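Local coordinates for protein imidazolonepropionase (Unidentified, PDB 2Q09) that catalyses the hydrolytic opening of the ring of 4-imidazolone-5-propanoate to N-formimidoyl-L-glutamate, the third step of histidine degradation, at a metal centre in a TIM-barrel amidohydrolase domain, at residues R112-E116 against D117-E121; L146-E149 against D150-M154; V303-K307 against A308-M312. All blocks are in the same frame, centred on the assembly; numbering follows the deposited sequence.

Contact 1 (R112-E116 against D117-E121); sequences RAASE and DQLFE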
loop_
_atom_site.group_PDB
_atom_site.type_symbol
_atom_site.label_atom_id
_atom_site.label_comp_id
_atom_site.label_asym_id
_atom_site.label_seq_id
_atom_site.Cartn_x
_atom_site.Cartn_y
_atom_site.Cartn_z
ATOM N N ARG A 112 -11.772 -14.573 -11.929
ATOM C CA ARG A 112 -11.269 -15.744 -12.655
ATOM C C ARG A 112 -11.796 -15.686 -14.086
ATOM O O ARG A 112 -11.082 -15.970 -15.049
ATOM C CB ARG A 112 -11.782 -17.038 -12.040
ATOM C CG ARG A 112 -11.188 -17.429 -10.714
ATOM C CD ARG A 112 -11.889 -18.690 -10.232
ATOM N NE ARG A 112 -11.208 -19.310 -9.105
ATOM C CZ ARG A 112 -11.590 -20.455 -8.555
ATOM N NH1 ARG A 112 -12.658 -21.083 -9.038
ATOM N NH2 ARG A 112 -10.892 -20.990 -7.559
ATOM N N ALA A 113 -13.068 -15.326 -14.208
ATOM C CA ALA A 113 -13.723 -15.243 -15.502
ATOM C C ALA A 113 -13.230 -14.086 -16.363
ATOM O O ALA A 113 -13.282 -14.160 -17.596
ATOM C CB ALA A 113 -15.244 -15.146 -15.309
ATOM N N ALA A 114 -12.757 -13.021 -15.725
ATOM C CA ALA A 114 -12.270 -11.877 -16.480
ATOM C C ALA A 114 -10.956 -12.240 -17.152
ATOM O O ALA A 114 -10.145 -12.971 -16.586
ATOM C CB ALA A 114 -12.066 -10.673 -15.552
ATOM N N SER A 115 -10.736 -11.718 -18.352
ATOM C CA SER A 115 -9.494 -11.980 -19.063
ATOM C C SER A 115 -8.425 -11.048 -18.507
ATOM O O SER A 115 -8.743 -10.029 -17.888
ATOM C CB SER A 115 -9.652 -11.701 -20.558
ATOM O OG SER A 115 -9.733 -10.307 -20.811
ATOM N N GLU A 116 -7.163 -11.395 -18.738
ATOM C CA GLU A 116 -6.054 -10.570 -18.282
ATOM C C GLU A 116 -6.197 -9.159 -18.859
ATOM O O GLU A 116 -5.998 -8.169 -18.157
ATOM C CB GLU A 116 -4.716 -11.172 -18.720
ATOM C CG GLU A 116 -3.524 -10.486 -18.088
ATOM C CD GLU A 116 -2.202 -11.088 -18.515
ATOM O OE1 GLU A 116 -2.023 -12.315 -18.352
ATOM O OE2 GLU A 116 -1.343 -10.329 -19.015
ATOM N N ASP A 117 -6.553 -9.074 -20.142
ATOM C CA ASP A 117 -6.721 -7.774 -20.791
ATOM C C ASP A 117 -7.870 -6.984 -20.169
ATOM O O ASP A 117 -7.798 -5.758 -20.074
ATOM C CB ASP A 117 -6.996 -7.922 -22.297
ATOM C CG ASP A 117 -5.793 -8.415 -23.069
ATOM O OD1 ASP A 117 -4.657 -8.273 -22.573
ATOM O OD2 ASP A 117 -5.983 -8.936 -24.189
ATOM N N GLN A 118 -8.931 -7.678 -19.762
ATOM C CA GLN A 118 -10.085 -7.019 -19.148
ATOM C C GLN A 118 -9.741 -6.457 -17.760
ATOM O O GLN A 118 -10.173 -5.365 -17.406
ATOM C CB GLN A 118 -11.266 -7.988 -19.016
ATOM C CG GLN A 118 -11.968 -8.317 -20.333
ATOM C CD GLN A 118 -13.097 -9.325 -20.171
ATOM O OE1 GLN A 118 -12.901 -10.408 -19.625
ATOM N NE2 GLN A 118 -14.284 -8.974 -20.659
ATOM N N LEU A 119 -8.985 -7.214 -16.969
ATOM C CA LEU A 119 -8.597 -6.755 -15.634
ATOM C C LEU A 119 -7.724 -5.509 -15.733
ATOM O O LEU A 119 -7.832 -4.595 -14.916
ATOM C CB LEU A 119 -7.849 -7.856 -14.886
ATOM C CG LEU A 119 -8.688 -9.064 -14.456
ATOM C CD1 LEU A 119 -7.779 -10.118 -13.848
ATOM C CD2 LEU A 119 -9.760 -8.629 -13.464
ATOM N N PHE A 120 -6.866 -5.477 -16.747
ATOM C CA PHE A 120 -5.976 -4.348 -16.987
ATOM C C PHE A 120 -6.796 -3.096 -17.285
ATOM O O PHE A 120 -6.560 -2.032 -16.709
ATOM C CB PHE A 120 -5.057 -4.658 -18.172
ATOM C CG PHE A 120 -4.185 -3.511 -18.588
ATOM C CD1 PHE A 120 -3.061 -3.162 -17.845
ATOM C CD2 PHE A 120 -4.501 -2.759 -19.716
ATOM C CE1 PHE A 120 -2.260 -2.083 -18.224
ATOM C CE2 PHE A 120 -3.709 -1.682 -20.104
ATOM C CZ PHE A 120 -2.585 -1.341 -19.352
ATOM N N GLU A 121 -7.760 -3.232 -18.191
ATOM C CA GLU A 121 -8.624 -2.122 -18.568
ATOM C C GLU A 121 -9.477 -1.648 -17.386
ATOM O O GLU A 121 -9.781 -0.463 -17.272
ATOM C CB GLU A 121 -9.538 -2.530 -19.730
ATOM C CG GLU A 121 -8.814 -2.873 -21.028
ATOM C CD GLU A 121 -8.045 -1.697 -21.611
ATOM O OE1 GLU A 121 -8.535 -0.554 -21.511
ATOM O OE2 GLU A 121 -6.958 -1.913 -22.184
#
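Around Ser115 and Gln118, whose CA atoms lie 5.0 Å apart, the backbone drops out of helical geometry at Ala114 and Ser115 and winds up again from Glu116, so that one helix ends and the next begins almost at once. Ser115 takes the N-cap of the second helix. Its chi1 of 72° sets OG between its own backbone N and carbonyl carbon, turned to the first turn of helix, where OG accepts from Gln118 N at 2.9 Å. Gln118 answers in the other direction: its chain is extended beyond CG and carries the amide back over the cap, and OE1 receives Ser115 N at 2.8 Å, nearly straight (168°), in the carbonyl plane on a lone pair. These reciprocal bonds make a capping box, with glutamine in the role often played by glutamate. A weak bond of 3.4 Å from Ser115 OG to the same Gln118 OE1 adds to the grip. Serine suits the place because its short side chain can reach a backbone N-H three residues on. Behind the box the helical ladder starts with Leu119 N to Ser115 O (3.0 Å) and Phe120 N to Glu116 O (3.2 Å). On the inner side Ala114 CB rests against the CD2 branch of the buried Leu119 at 3.7 Å, and both side chains also touch Ala78. The acidic residues of this first turn reach across to helix 148-164, where Glu116 OE1 pairs with Arg156 and Asp117 OD1 with Arg160.

Contact 2 (L146-E149 against D150-M154); sequences LTLE and DELKM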
loop_
_atom_site.group_PDB
_atom_site.type_symbol
_atom_site.label_atom_id
_atom_site.label_comp_id
_atom_site.label_asym_id
_atom_site.label_seq_id
_atom_site.Cartn_x
_atom_site.Cartn_y
_atom_site.Cartn_z
ATOM N N LEU A 146 -7.279 -17.417 -6.752
ATOM C CA LEU A 146 -7.366 -18.685 -6.037
ATOM C C LEU A 146 -7.183 -19.946 -6.901
ATOM O O LEU A 146 -7.842 -20.976 -6.688
ATOM C CB LEU A 146 -8.676 -18.745 -5.240
ATOM C CG LEU A 146 -8.828 -17.585 -4.232
ATOM C CD1 LEU A 146 -9.977 -17.891 -3.274
ATOM C CD2 LEU A 146 -7.540 -17.387 -3.439
ATOM N N THR A 147 -6.294 -19.829 -7.885
ATOM C CA THR A 147 -5.888 -20.929 -8.769
ATOM C C THR A 147 -4.499 -20.455 -9.171
ATOM O O THR A 147 -4.221 -19.259 -9.093
ATOM C CB THR A 147 -6.741 -21.059 -10.060
ATOM O OG1 THR A 147 -6.393 -20.015 -10.975
ATOM C CG2 THR A 147 -8.235 -20.986 -9.731
ATOM N N LEU A 148 -3.621 -21.357 -9.592
ATOM C CA LEU A 148 -2.287 -20.924 -9.978
ATOM C C LEU A 148 -2.332 -19.923 -11.130
ATOM O O LEU A 148 -1.773 -18.827 -11.022
ATOM C CB LEU A 148 -1.417 -22.125 -10.362
ATOM C CG LEU A 148 0.068 -21.828 -10.629
ATOM C CD1 LEU A 148 0.884 -23.106 -10.456
ATOM C CD2 LEU A 148 0.252 -21.252 -12.037
ATOM N N GLU A 149 -2.988 -20.289 -12.226
ATOM C CA GLU A 149 -3.055 -19.402 -13.383
ATOM C C GLU A 149 -3.708 -18.049 -13.101
ATOM O O GLU A 149 -3.248 -17.017 -13.587
ATOM C CB GLU A 149 -3.796 -20.072 -14.546
ATOM C CG GLU A 149 -3.055 -21.254 -15.147
ATOM C CD GLU A 149 -3.359 -22.567 -14.450
ATOM O OE1 GLU A 149 -3.889 -22.551 -13.316
ATOM O OE2 GLU A 149 -3.063 -23.625 -15.044
ATOM N N ASP A 150 -4.788 -18.046 -12.331
ATOM C CA ASP A 150 -5.466 -16.784 -12.059
ATOM C C ASP A 150 -4.684 -15.872 -11.115
ATOM O O ASP A 150 -4.700 -14.655 -11.279
ATOM C CB ASP A 150 -6.874 -17.061 -11.545
ATOM C CG ASP A 150 -7.755 -17.712 -12.610
ATOM O OD1 ASP A 150 -8.017 -17.060 -13.643
ATOM O OD2 ASP A 150 -8.171 -18.874 -12.428
ATOM N N GLU A 151 -3.986 -16.443 -10.137
ATOM C CA GLU A 151 -3.177 -15.626 -9.234
ATOM C C GLU A 151 -2.052 -14.931 -10.023
ATOM O O GLU A 151 -1.815 -13.736 -9.861
ATOM C CB GLU A 151 -2.578 -16.482 -8.108
ATOM C CG GLU A 151 -3.591 -16.911 -7.048
ATOM C CD GLU A 151 -4.230 -15.727 -6.328
ATOM O OE1 GLU A 151 -3.484 -14.839 -5.861
ATOM O OE2 GLU A 151 -5.474 -15.685 -6.221
ATOM N N LEU A 152 -1.360 -15.678 -10.878
ATOM C CA LEU A 152 -0.281 -15.093 -11.677
ATOM C C LEU A 152 -0.829 -14.118 -12.715
ATOM O O LEU A 152 -0.154 -13.161 -13.096
ATOM C CB LEU A 152 0.535 -16.189 -12.371
ATOM C CG LEU A 152 1.709 -16.771 -11.573
ATOM C CD1 LEU A 152 1.234 -17.318 -10.243
ATOM C CD2 LEU A 152 2.390 -17.855 -12.401
ATOM N N LYS A 153 -2.056 -14.363 -13.172
ATOM C CA LYS A 153 -2.695 -13.482 -14.143
ATOM C C LYS A 153 -2.797 -12.089 -13.520
ATOM O O LYS A 153 -2.546 -11.084 -14.167
ATOM C CB LYS A 153 -4.096 -14.014 -14.479
ATOM C CG LYS A 153 -4.952 -13.074 -15.299
ATOM C CD LYS A 153 -6.267 -13.738 -15.734
ATOM C CE LYS A 153 -7.166 -14.060 -14.560
ATOM N NZ LYS A 153 -8.457 -14.667 -15.007
HETATM N N MSE A 154 -3.182 -12.042 -12.253
HETATM C CA MSE A 154 -3.309 -10.773 -11.554
HETATM C C MSE A 154 -1.954 -10.093 -11.410
HETATM O O MSE A 154 -1.831 -8.885 -11.616
HETATM C CB MSE A 154 -3.953 -10.993 -10.187
HETATM C CG MSE A 154 -5.407 -11.459 -10.316
HETATM SE SE MSE A 154 -6.236 -11.794 -8.629
HETATM C CE MSE A 154 -5.209 -13.277 -8.062
#
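Thr147 OG1 sits between its own N and carbonyl carbon (chi1 74°), while the CG of Asp150 is anti to its carbonyl carbon, and these two turns bring hydroxyl and carboxylate together at the N-cap of helix 148-164. This helix links strands 135-141 and 168-176 in a beta-alpha-beta unit of the barrel. A hydroxyl on a short side chain suits the cap, since one oxygen can work both ways: OG1 of Thr147 accepts from Asp150 N at 2.9 Å and donates its proton to Asp150 OD2 at 2.6 Å, meeting that oxygen on its anti side, 29° out of the carboxylate plane. The other oxygen, Asp150 OD1, forms a salt bridge with Lys153 NZ at 2.8 Å; the same NZ reaches Thr111 O and Ala114 O at the end of helix 104-113. Leu148 and Leu152 touch through their CD2 methyls at 4.0 Å, facing helix 187-204.

Glu151, buried, folds back at chi2 beside Leu146. Its OE1 takes Ser142 OG and Gly143 N and its OE2 takes Gly145 N, so the carboxylate gathers the loop around Tyr144, a ligand-pocket residue. A short bond completes the set, from Leu146 N to the anti lone pair of Glu151 OE2, 2.6 Å long and nearly straight at 168°.

Contact 3 (V303-K307 against A308-M312); sequences VALRK and AGVPM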
loop_
_atom_site.group_PDB
_atom_site.type_symbol
_atom_site.label_atom_id
_atom_site.label_comp_id
_atom_site.label_asym_id
_atom_site.label_seq_id
_atom_site.Cartn_x
_atom_site.Cartn_y
_atom_site.Cartn_z
ATOM N N VAL A 303 -2.330 4.035 20.384
ATOM C CA VAL A 303 -1.604 4.595 21.518
ATOM C C VAL A 303 -0.445 3.683 21.925
ATOM O O VAL A 303 0.678 4.140 22.099
ATOM C CB VAL A 303 -2.546 4.815 22.728
ATOM C CG1 VAL A 303 -1.747 5.241 23.948
ATOM C CG2 VAL A 303 -3.575 5.878 22.385
ATOM N N ALA A 304 -0.719 2.392 22.068
ATOM C CA ALA A 304 0.322 1.439 22.450
ATOM C C ALA A 304 1.422 1.328 21.395
ATOM O O ALA A 304 2.606 1.227 21.732
ATOM C CB ALA A 304 -0.289 0.068 22.721
ATOM N N LEU A 305 1.040 1.341 20.122
ATOM C CA LEU A 305 2.026 1.261 19.047
ATOM C C LEU A 305 2.939 2.479 19.112
ATOM O O LEU A 305 4.144 2.377 18.892
ATOM C CB LEU A 305 1.340 1.211 17.681
ATOM C CG LEU A 305 0.655 -0.104 17.305
ATOM C CD1 LEU A 305 -0.141 0.103 16.013
ATOM C CD2 LEU A 305 1.701 -1.212 17.119
ATOM N N ARG A 306 2.359 3.634 19.406
ATOM C CA ARG A 306 3.149 4.847 19.514
ATOM C C ARG A 306 4.113 4.743 20.685
ATOM O O ARG A 306 5.303 5.034 20.544
ATOM C CB ARG A 306 2.253 6.073 19.692
ATOM C CG ARG A 306 1.881 6.738 18.394
ATOM C CD ARG A 306 1.552 8.205 18.617
ATOM N NE ARG A 306 0.303 8.379 19.346
ATOM C CZ ARG A 306 -0.833 8.785 18.790
ATOM N NH1 ARG A 306 -0.880 9.060 17.496
ATOM N NH2 ARG A 306 -1.920 8.925 19.534
ATOM N N LYS A 307 3.600 4.332 21.844
ATOM C CA LYS A 307 4.447 4.202 23.024
ATOM C C LYS A 307 5.631 3.282 22.771
ATOM O O LYS A 307 6.719 3.514 23.300
ATOM C CB LYS A 307 3.640 3.670 24.202
ATOM C CG LYS A 307 2.653 4.675 24.757
ATOM C CD LYS A 307 1.848 4.071 25.889
ATOM C CE LYS A 307 0.912 5.094 26.492
ATOM N NZ LYS A 307 -0.018 4.471 27.473
ATOM N N ALA A 308 5.423 2.244 21.964
ATOM C CA ALA A 308 6.487 1.286 21.654
ATOM C C ALA A 308 7.358 1.735 20.486
ATOM O O ALA A 308 8.324 1.062 20.138
ATOM C CB ALA A 308 5.890 -0.089 21.366
ATOM N N GLY A 309 7.017 2.864 19.878
ATOM C CA GLY A 309 7.814 3.365 18.770
ATOM C C GLY A 309 7.683 2.584 17.472
ATOM O O GLY A 309 8.553 2.662 16.608
ATOM N N VAL A 310 6.601 1.828 17.324
ATOM C CA VAL A 310 6.403 1.057 16.100
ATOM C C VAL A 310 5.915 2.000 15.007
ATOM O O VAL A 310 4.894 2.667 15.163
ATOM C CB VAL A 310 5.365 -0.063 16.297
ATOM C CG1 VAL A 310 5.098 -0.778 14.972
ATOM C CG2 VAL A 310 5.872 -1.062 17.320
ATOM N N PRO A 311 6.653 2.086 13.889
ATOM C CA PRO A 311 6.244 2.970 12.794
ATOM C C PRO A 311 4.910 2.518 12.206
ATOM O O PRO A 311 4.685 1.331 11.991
ATOM C CB PRO A 311 7.396 2.849 11.806
ATOM C CG PRO A 311 7.916 1.464 12.049
ATOM C CD PRO A 311 7.891 1.363 13.556
HETATM N N MSE A 312 4.013 3.468 11.966
HETATM C CA MSE A 312 2.700 3.136 11.433
HETATM C C MSE A 312 2.485 3.708 10.042
HETATM O O MSE A 312 2.582 4.925 9.825
HETATM C CB MSE A 312 1.600 3.661 12.363
HETATM C CG MSE A 312 1.725 3.207 13.821
HETATM SE SE MSE A 312 0.334 4.038 14.900
HETATM C CE MSE A 312 1.049 5.811 15.016
#
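Two backbone bonds close the end of helix 302-307: Gly309 N donates to Arg306 O at 2.8 Å, and Val310 N donates to Leu305 O at 3.0 Å. They differ in approach. The first donor stands above the carbonyl plane of Arg306, 65° out of it, as the tightening last turn brings it round, whereas Val310 N meets the Leu305 carbonyl more nearly end-on, tilted by 20°. Before them Ala308 N still makes the usual helical bond, to Ala304 O at 3.0 Å.

The reversal depends on Gly309, whose phi of 72° is positive, a conformation that favours glycine over residues with a side chain. With the two bonds back into the last turn, this is a Schellman motif, which ends the helix and sends the chain off through Val310 and Pro311 into strand 312-314, one of the parallel strands of the TIM barrel. Val310 thus comes to lie over the helix end it has just left.

Packing follows on the inner side. Leu305, with CG anti to its carbonyl carbon, divides its contacts: CD2 lies 3.9 Å from Val310 CB, while CB and CD1 both lie 4.1 Å from SE of Met312, a selenomethionine. The long, flexible chain of Met312 reaches back from the start of the strand and bends at its end, carrying the terminal methyl CE to within 3.6 Å of Arg306 CG. The arginine thus offers its aliphatic part to the methyl, while its guanidinium goes on to a salt bridge with Glu345. Ile274 of helix 271-280 packs on Ala304, Leu305 and Ala308, the two alanines having only a methyl group to place against it, and Ala284 of strand 283-286 touches both Leu305 and Val310.

How the contacts relate
The three contacts follow one another along the chain, all within the amidohydrolase domain. Contacts 1 and 2 are neighbours, with centres 11 Å apart: the junction between helices 104-113 and 116-133 lies against the start of helix 148-164. They are joined directly, since Lys153 NZ probably bonds to Ala114 O at 2.9 Å and Arg112 NH2 to Leu146 O at 3.2 Å. Contact 2 lies beside the ligand pocket, the side chains of Leu146 and His177 being about 5 Å apart, and contact 1 sits a layer further out. Contact 3 lies on the opposite side of the chain's centre, about 40 Å from contact 1 and 36 Å from contact 2 between centres; it leads from helix 302-307 into barrel strand 312-314, away from the annotated sites.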